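PDB 2JLN: MHP1 from Microbacterium liquefaciens, which mediates the sodium-dependent binding and uptake of 5-aryl-substituted hydantoins as a membrane symporter of the nucleobase-cation-symport-1 family. Local coordinates for residues V27-I41 with R251-S264. Sequence-based numbering, arbitrary orientation.
Sequences VGPFSLAAIWFAMAI and RYATAQWLGMVPAS. With NA (sodium ion), chain B.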
ATOM      1  N   VAL A  27     -12.487  10.277   7.719  1.00 55.28           N
ATOM      2  CA  VAL A  27     -12.485   8.817   7.718  1.00 51.10           C
ATOM      3  C   VAL A  27     -12.387   8.278   9.138  1.00 50.98           C
ATOM      4  O   VAL A  27     -11.365   8.433   9.802  1.00 50.79           O
ATOM      5  CB  VAL A  27     -11.323   8.281   6.886  1.00 49.13           C
ATOM      6  CG1 VAL A  27     -10.950   6.894   7.334  1.00 52.31           C
ATOM      7  CG2 VAL A  27     -11.685   8.298   5.421  1.00 53.01           C
ATOM      8  N   GLY A  28     -13.463   7.666   9.615  1.00 55.49           N
ATOM      9  CA  GLY A  28     -13.471   7.063  10.942  1.00 54.45           C
ATOM     10  C   GLY A  28     -13.115   5.598  10.859  1.00 52.82           C
ATOM     11  O   GLY A  28     -12.665   5.129   9.810  1.00 54.79           O
ATOM     12  N   PRO A  29     -13.285   4.865  11.959  1.00 55.36           N
ATOM     13  CA  PRO A  29     -12.910   3.421  11.955  1.00 59.90           C
ATOM     14  C   PRO A  29     -13.715   2.413  11.084  1.00 53.37           C
ATOM     15  O   PRO A  29     -13.111   1.504  10.541  1.00 53.72           O
ATOM     16  CB  PRO A  29     -12.917   3.041  13.440  1.00 52.44           C
ATOM     17  CG  PRO A  29     -12.562   4.374  14.133  1.00 55.70           C
ATOM     18  CD  PRO A  29     -13.246   5.456  13.306  1.00 48.75           C
ATOM     19  N   PHE A  30     -15.024   2.562  10.936  1.00 58.19           N
ATOM     20  CA  PHE A  30     -15.774   1.621  10.103  1.00 59.92           C
ATOM     21  C   PHE A  30     -15.427   1.805   8.633  1.00 57.56           C
ATOM     22  O   PHE A  30     -15.436   0.856   7.852  1.00 56.15           O
ATOM     23  CB  PHE A  30     -17.298   1.754  10.306  1.00 60.23           C
ATOM     24  CG  PHE A  30     -18.115   1.306   9.108  1.00 69.17           C
ATOM     25  CD1 PHE A  30     -18.595  -0.012   9.018  1.00 68.83           C
ATOM     26  CD2 PHE A  30     -18.400   2.203   8.057  1.00 69.09           C
ATOM     27  CE1 PHE A  30     -19.349  -0.431   7.901  1.00 70.23           C
ATOM     28  CE2 PHE A  30     -19.154   1.796   6.928  1.00 66.05           C
ATOM     29  CZ  PHE A  30     -19.624   0.481   6.848  1.00 68.88           C
ATOM     30  N   SER A  31     -15.138   3.038   8.258  1.00 55.63           N
ATOM     31  CA  SER A  31     -14.971   3.378   6.861  1.00 56.16           C
ATOM     32  C   SER A  31     -13.616   2.877   6.405  1.00 55.55           C
ATOM     33  O   SER A  31     -13.456   2.423   5.271  1.00 53.90           O
ATOM     34  CB  SER A  31     -15.088   4.898   6.673  1.00 63.53           C
ATOM     35  OG  SER A  31     -15.615   5.244   5.396  1.00 71.11           O
ATOM     36  N   LEU A  32     -12.645   2.956   7.311  1.00 57.91           N
ATOM     37  CA  LEU A  32     -11.282   2.509   7.033  1.00 53.86           C
ATOM     38  C   LEU A  32     -11.248   0.993   6.825  1.00 53.70           C
ATOM     39  O   LEU A  32     -10.555   0.515   5.944  1.00 53.91           O
ATOM     40  CB  LEU A  32     -10.327   2.938   8.148  1.00 49.06           C
ATOM     41  CG  LEU A  32      -8.854   2.666   7.872  1.00 51.95           C
ATOM     42  CD1 LEU A  32      -8.362   3.421   6.636  1.00 49.04           C
ATOM     43  CD2 LEU A  32      -7.997   2.984   9.098  1.00 49.94           C
ATOM     44  N   ALA A  33     -12.000   0.235   7.617  1.00 52.91           N
ATOM     45  CA  ALA A  33     -12.162  -1.189   7.335  1.00 51.65           C
ATOM     46  C   ALA A  33     -12.777  -1.424   5.947  1.00 52.58           C
ATOM     47  O   ALA A  33     -12.416  -2.361   5.248  1.00 52.59           O
ATOM     48  CB  ALA A  33     -12.987  -1.855   8.396  1.00 46.22           C
ATOM     49  N   ALA A  34     -13.696  -0.557   5.538  1.00 56.08           N
ATOM     50  CA  ALA A  34     -14.434  -0.762   4.294  1.00 53.96           C
ATOM     51  C   ALA A  34     -13.569  -0.402   3.104  1.00 54.17           C
ATOM     52  O   ALA A  34     -13.843  -0.791   1.984  1.00 55.08           O
ATOM     53  CB  ALA A  34     -15.695   0.070   4.296  1.00 55.01           C
ATOM     54  N   ILE A  35     -12.534   0.382   3.350  1.00 55.25           N
ATOM     55  CA  ILE A  35     -11.584   0.721   2.307  1.00 56.87           C
ATOM     56  C   ILE A  35     -10.578  -0.435   2.184  1.00 57.55           C
ATOM     57  O   ILE A  35     -10.223  -0.832   1.069  1.00 56.99           O
ATOM     58  CB  ILE A  35     -10.844   2.055   2.627  1.00 58.09           C
ATOM     59  CG1 ILE A  35     -11.841   3.201   2.794  1.00 55.82           C
ATOM     60  CG2 ILE A  35      -9.754   2.377   1.581  1.00 56.85           C
ATOM     61  CD1 ILE A  35     -11.248   4.418   3.479  1.00 55.21           C
ATOM     62  N   TRP A  36     -10.137  -0.982   3.320  1.00 53.31           N
ATOM     63  CA  TRP A  36      -9.218  -2.116   3.315  1.00 52.35           C
ATOM     64  C   TRP A  36      -9.836  -3.404   2.779  1.00 53.22           C
ATOM     65  O   TRP A  36      -9.141  -4.228   2.196  1.00 48.45           O
ATOM     66  CB  TRP A  36      -8.632  -2.331   4.694  1.00 53.39           C
ATOM     67  CG  TRP A  36      -7.445  -1.486   4.899  1.00 58.94           C
ATOM     68  CD1 TRP A  36      -7.419  -0.134   5.096  1.00 64.34           C
ATOM     69  CD2 TRP A  36      -6.095  -1.912   4.895  1.00 61.31           C
ATOM     70  NE1 TRP A  36      -6.125   0.309   5.225  1.00 59.81           N
ATOM     71  CE2 TRP A  36      -5.292  -0.768   5.103  1.00 61.50           C
ATOM     72  CE3 TRP A  36      -5.477  -3.152   4.720  1.00 68.88           C
ATOM     73  CZ2 TRP A  36      -3.907  -0.827   5.153  1.00 66.18           C
ATOM     74  CZ3 TRP A  36      -4.096  -3.214   4.762  1.00 76.91           C
ATOM     75  CH2 TRP A  36      -3.322  -2.054   4.975  1.00 74.14           C
ATOM     76  N   PHE A  37     -11.144  -3.566   2.955  1.00 54.11           N
ATOM     77  CA  PHE A  37     -11.815  -4.718   2.381  1.00 52.91           C
ATOM     78  C   PHE A  37     -11.771  -4.622   0.866  1.00 54.26           C
ATOM     79  O   PHE A  37     -11.413  -5.580   0.201  1.00 59.74           O
ATOM     80  CB  PHE A  37     -13.251  -4.894   2.884  1.00 50.60           C
ATOM     81  CG  PHE A  37     -13.963  -6.079   2.282  1.00 54.87           C
ATOM     82  CD1 PHE A  37     -14.468  -6.023   0.984  1.00 57.42           C
ATOM     83  CD2 PHE A  37     -14.132  -7.255   3.011  1.00 58.31           C
ATOM     84  CE1 PHE A  37     -15.115  -7.129   0.417  1.00 58.74           C
ATOM     85  CE2 PHE A  37     -14.794  -8.370   2.456  1.00 54.99           C
ATOM     86  CZ  PHE A  37     -15.279  -8.303   1.160  1.00 56.45           C
ATOM     87  N   ALA A  38     -12.117  -3.482   0.296  1.00 52.42           N
ATOM     88  CA  ALA A  38     -12.100  -3.393  -1.162  1.00 54.67           C
ATOM     89  C   ALA A  38     -10.679  -3.268  -1.747  1.00 56.55           C
ATOM     90  O   ALA A  38     -10.437  -3.714  -2.869  1.00 56.85           O
ATOM     91  CB  ALA A  38     -13.002  -2.274  -1.652  1.00 57.44           C
ATOM     92  N   MET A  39      -9.747  -2.684  -0.986  1.00 56.51           N
ATOM     93  CA  MET A  39      -8.334  -2.548  -1.399  1.00 53.48           C
ATOM     94  C   MET A  39      -7.552  -3.878  -1.426  1.00 50.27           C
ATOM     95  O   MET A  39      -6.606  -4.006  -2.172  1.00 48.25           O
ATOM     96  CB  MET A  39      -7.615  -1.481  -0.537  1.00 52.75           C
ATOM     97  CG  MET A  39      -6.117  -1.248  -0.815  1.00 53.03           C
ATOM     98  SD  MET A  39      -5.362   0.351  -0.282  1.00 57.19           S
ATOM     99  CE  MET A  39      -6.135   0.599   1.323  1.00 59.22           C
ATOM    100  N   ALA A  40      -7.959  -4.871  -0.639  1.00 50.23           N
ATOM    101  CA  ALA A  40      -7.281  -6.173  -0.631  1.00 49.10           C
ATOM    102  C   ALA A  40      -7.709  -7.160  -1.725  1.00 50.21           C
ATOM    103  O   ALA A  40      -6.946  -8.061  -2.073  1.00 49.89           O
ATOM    104  CB  ALA A  40      -7.418  -6.826   0.707  1.00 52.13           C
ATOM    105  N   ILE A  41      -8.930  -7.018  -2.236  1.00 51.47           N
ATOM    106  CA  ILE A  41      -9.412  -7.839  -3.353  1.00 51.25           C
ATOM    107  C   ILE A  41      -8.811  -7.393  -4.695  1.00 52.62           C
ATOM    108  O   ILE A  41      -9.229  -6.410  -5.292  1.00 50.85           O
ATOM    109  CB  ILE A  41     -10.929  -7.772  -3.464  1.00 51.25           C
ATOM    110  CG1 ILE A  41     -11.568  -8.135  -2.131  1.00 56.60           C
ATOM    111  CG2 ILE A  41     -11.426  -8.669  -4.572  1.00 49.16           C
ATOM    112  CD1 ILE A  41     -12.935  -7.446  -1.908  1.00 58.11           C
ATOM    113  N   ARG A 251      -7.455   1.071  17.877  1.00 62.26           N
ATOM    114  CA  ARG A 251      -8.786   0.985  17.284  1.00 60.34           C
ATOM    115  C   ARG A 251      -8.731   1.059  15.764  1.00 59.30           C
ATOM    116  O   ARG A 251      -9.490   0.383  15.095  1.00 62.08           O
ATOM    117  CB  ARG A 251      -9.660   2.112  17.821  1.00 65.83           C
ATOM    118  CG  ARG A 251     -11.152   1.941  17.583  1.00 70.72           C
ATOM    119  CD  ARG A 251     -11.949   2.635  18.715  1.00 75.08           C
ATOM    120  NE  ARG A 251     -11.233   3.805  19.248  1.00 79.77           N
ATOM    121  CZ  ARG A 251     -11.611   4.498  20.321  1.00 77.35           C
ATOM    122  NH1 ARG A 251     -12.710   4.131  20.986  1.00 78.56           N
ATOM    123  NH2 ARG A 251     -10.892   5.550  20.730  1.00 65.27           N
ATOM    124  N   TYR A 252      -7.839   1.885  15.222  1.00 57.17           N
ATOM    125  CA  TYR A 252      -7.591   1.929  13.775  1.00 56.52           C
ATOM    126  C   TYR A 252      -6.912   0.648  13.193  1.00 58.53           C
ATOM    127  O   TYR A 252      -7.369   0.078  12.188  1.00 53.57           O
ATOM    128  CB  TYR A 252      -6.802   3.206  13.410  1.00 56.33           C
ATOM    129  CG  TYR A 252      -7.705   4.412  13.278  1.00 55.70           C
ATOM    130  CD1 TYR A 252      -7.630   5.486  14.178  1.00 52.12           C
ATOM    131  CD2 TYR A 252      -8.672   4.450  12.279  1.00 52.16           C
ATOM    132  CE1 TYR A 252      -8.475   6.553  14.065  1.00 47.35           C
ATOM    133  CE2 TYR A 252      -9.524   5.504  12.164  1.00 52.16           C
ATOM    134  CZ  TYR A 252      -9.429   6.555  13.049  1.00 53.12           C
ATOM    135  OH  TYR A 252     -10.306   7.609  12.879  1.00 55.41           O
ATOM    136  N   ALA A 253      -5.818   0.209  13.818  1.00 57.92           N
ATOM    137  CA  ALA A 253      -5.192  -1.053  13.445  1.00 54.52           C
ATOM    138  C   ALA A 253      -6.205  -2.195  13.497  1.00 55.80           C
ATOM    139  O   ALA A 253      -6.183  -3.068  12.641  1.00 59.68           O
ATOM    140  CB  ALA A 253      -3.997  -1.358  14.328  1.00 51.55           C
ATOM    141  N   THR A 254      -7.089  -2.205  14.489  1.00 55.07           N
ATOM    142  CA  THR A 254      -8.103  -3.259  14.555  1.00 57.65           C
ATOM    143  C   THR A 254      -9.089  -3.165  13.385  1.00 56.68           C
ATOM    144  O   THR A 254      -9.528  -4.193  12.851  1.00 56.74           O
ATOM    145  CB  THR A 254      -8.885  -3.293  15.904  1.00 55.56           C
ATOM    146  OG1 THR A 254      -7.998  -3.660  16.964  1.00 49.53           O
ATOM    147  CG2 THR A 254     -10.009  -4.314  15.836  1.00 48.13           C
ATOM    148  N   ALA A 255      -9.430  -1.947  12.979  1.00 53.15           N
ATOM    149  CA  ALA A 255     -10.390  -1.778  11.891  1.00 54.94           C
ATOM    150  C   ALA A 255      -9.814  -2.248  10.550  1.00 59.43           C
ATOM    151  O   ALA A 255     -10.562  -2.714   9.671  1.00 58.72           O
ATOM    152  CB  ALA A 255     -10.882  -0.336  11.797  1.00 50.30           C
ATOM    153  N   GLN A 256      -8.493  -2.133  10.391  1.00 54.28           N
ATOM    154  CA  GLN A 256      -7.873  -2.549   9.149  1.00 53.12           C
ATOM    155  C   GLN A 256      -7.790  -4.063   9.110  1.00 58.22           C
ATOM    156  O   GLN A 256      -7.878  -4.682   8.052  1.00 59.43           O
ATOM    157  CB  GLN A 256      -6.510  -1.910   9.007  1.00 54.66           C
ATOM    158  CG  GLN A 256      -6.626  -0.419   8.885  1.00 58.11           C
ATOM    159  CD  GLN A 256      -5.320   0.323   9.070  1.00 59.68           C
ATOM    160  OE1 GLN A 256      -4.689   0.252  10.127  1.00 61.47           O
ATOM    161  NE2 GLN A 256      -4.931   1.086   8.051  1.00 60.18           N
ATOM    162  N   TRP A 257      -7.662  -4.664  10.284  1.00 59.75           N
ATOM    163  CA  TRP A 257      -7.588  -6.107  10.390  1.00 57.74           C
ATOM    164  C   TRP A 257      -8.921  -6.767  10.019  1.00 57.64           C
ATOM    165  O   TRP A 257      -8.937  -7.745   9.285  1.00 60.49           O
ATOM    166  CB  TRP A 257      -7.119  -6.526  11.793  1.00 55.58           C
ATOM    167  CG  TRP A 257      -6.782  -8.002  11.919  1.00 58.23           C
ATOM    168  CD1 TRP A 257      -5.557  -8.591  11.730  1.00 60.50           C
ATOM    169  CD2 TRP A 257      -7.683  -9.060  12.265  1.00 56.01           C
ATOM    170  NE1 TRP A 257      -5.645  -9.950  11.935  1.00 58.85           N
ATOM    171  CE2 TRP A 257      -6.938 -10.263  12.266  1.00 58.68           C
ATOM    172  CE3 TRP A 257      -9.044  -9.108  12.583  1.00 55.95           C
ATOM    173  CZ2 TRP A 257      -7.513 -11.499  12.567  1.00 57.72           C
ATOM    174  CZ3 TRP A 257      -9.613 -10.330  12.887  1.00 58.72           C
ATOM    175  CH2 TRP A 257      -8.845 -11.514  12.876  1.00 58.41           C
ATOM    176  N   LEU A 258     -10.037  -6.248  10.517  1.00 55.93           N
ATOM    177  CA  LEU A 258     -11.325  -6.888  10.248  1.00 53.44           C
ATOM    178  C   LEU A 258     -11.726  -6.609   8.826  1.00 54.38           C
ATOM    179  O   LEU A 258     -12.661  -7.199   8.320  1.00 54.28           O
ATOM    180  CB  LEU A 258     -12.414  -6.383  11.195  1.00 53.27           C
ATOM    181  CG  LEU A 258     -12.295  -6.829  12.656  1.00 54.09           C
ATOM    182  CD1 LEU A 258     -12.574  -5.665  13.607  1.00 51.27           C
ATOM    183  CD2 LEU A 258     -13.203  -7.998  12.949  1.00 45.67           C
ATOM    184  N   GLY A 259     -11.017  -5.690   8.181  1.00 57.37           N
ATOM    185  CA  GLY A 259     -11.285  -5.371   6.788  1.00 55.37           C
ATOM    186  C   GLY A 259     -10.517  -6.244   5.798  1.00 60.33           C
ATOM    187  O   GLY A 259     -11.094  -6.700   4.802  1.00 59.61           O
ATOM    188  N   MET A 260      -9.230  -6.490   6.086  1.00 61.64           N
ATOM    189  CA  MET A 260      -8.318  -7.174   5.163  1.00 57.85           C
ATOM    190  C   MET A 260      -8.237  -8.711   5.305  1.00 57.03           C
ATOM    191  O   MET A 260      -7.950  -9.414   4.343  1.00 56.76           O
ATOM    192  CB  MET A 260      -6.929  -6.530   5.215  1.00 58.52           C
ATOM    193  CG  MET A 260      -6.226  -6.585   6.572  1.00 65.10           C
ATOM    194  SD  MET A 260      -4.475  -6.031   6.515  1.00 73.71           S
ATOM    195  CE  MET A 260      -3.812  -7.282   5.417  1.00 68.81           C
ATOM    196  N   VAL A 261      -8.494  -9.235   6.493  1.00 59.02           N
ATOM    197  CA  VAL A 261      -8.491 -10.689   6.704  1.00 56.78           C
ATOM    198  C   VAL A 261      -9.641 -11.408   5.958  1.00 58.07           C
ATOM    199  O   VAL A 261      -9.379 -12.115   4.978  1.00 58.09           O
ATOM    200  CB  VAL A 261      -8.451 -11.061   8.218  1.00 54.52           C
ATOM    201  CG1 VAL A 261      -8.611 -12.522   8.412  1.00 50.20           C
ATOM    202  CG2 VAL A 261      -7.156 -10.602   8.837  1.00 57.78           C
ATOM    203  N   PRO A 262     -10.914 -11.228   6.400  1.00 57.80           N
ATOM    204  CA  PRO A 262     -12.007 -11.929   5.709  1.00 54.36           C
ATOM    205  C   PRO A 262     -12.068 -11.656   4.197  1.00 55.79           C
ATOM    206  O   PRO A 262     -12.492 -12.518   3.441  1.00 55.46           O
ATOM    207  CB  PRO A 262     -13.269 -11.398   6.415  1.00 47.00           C
ATOM    208  CG  PRO A 262     -12.825 -10.182   7.101  1.00 52.20           C
ATOM    209  CD  PRO A 262     -11.439 -10.472   7.546  1.00 55.06           C
ATOM    210  N   ALA A 263     -11.650 -10.486   3.741  1.00 57.35           N
ATOM    211  CA  ALA A 263     -11.617 -10.279   2.300  1.00 55.49           C
ATOM    212  C   ALA A 263     -10.537 -11.141   1.654  1.00 53.94           C
ATOM    213  O   ALA A 263     -10.785 -11.833   0.679  1.00 56.67           O
ATOM    214  CB  ALA A 263     -11.408  -8.814   1.958  1.00 56.84           C
ATOM    215  N   SER A 264      -9.331 -11.124   2.197  1.00 55.87           N
ATOM    216  CA  SER A 264      -8.247 -11.789   1.489  1.00 56.63           C
ATOM    217  C   SER A 264      -8.204 -13.303   1.748  1.00 58.50           C
ATOM    218  O   SER A 264      -7.570 -14.034   0.987  1.00 58.05           O
ATOM    219  CB  SER A 264      -6.903 -11.109   1.760  1.00 51.66           C
ATOM    220  OG  SER A 264      -6.387 -11.567   2.970  1.00 53.41           O
TER
HETATM  221 NA    NA B1471      -9.865  -3.829  -5.424  1.00 60.26          NA
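Trp36 packs its indole against two side chains one turn apart on the partner helix, Gln256 and Met260. Gln256 covers one face, its CG 3.9 Å from the centroid of the five-membered ring and nearly on the normal, a CH-pi contact made by the aliphatic part of the chain. The amide plane is turned 74° from the indole; Trp36 NE1 and Gln256 NE2 are both donors and make no bond, the amide's main polar partner being Gln80. Met260 runs alongside, pointing the same way, and sets its SD obliquely 4.3 Å from the centroid of the six-membered ring, a Met-aromatic contact. On the opposite face from Gln256 sits the methyl CE of Met39. An alanine in place of Trp36 would probably leave Met260 SD without its aromatic partner and open a gap beside the CH2 groups of Gln256. The next residue, Phe37, has its CG anti to the backbone N (chi1 179°), which brings the ring against Ala263, whose methyl lies over one face, CB to centroid 3.6 Å. Between these aromatics Gly259 lets the backbones close in: its CA lies 4.3 Å from that of Ala33, and a CB here would run into Ala33 O. This is close packing of two transmembrane helices, 29-40 and 242-278, whose segment axes run roughly parallel, 29° apart and 7.1 Å at closest approach, in a transporter with the LeuT-type fold. Toward the start of helix 29-40, Leu32 CD2 meets Tyr252 CD2 at 3.6 Å, while Pro29 CG approaches the same ring off-centre, in a CH-pi contact; the phenol hydroxyl is hydrogen-bonded to Lys235 O. Near the other end lies the sodium site, where the carbonyl oxygens of Ala38 and Ile41 bind the ion together with Ala309 O and the hydroxyls of Ser312 and Thr313.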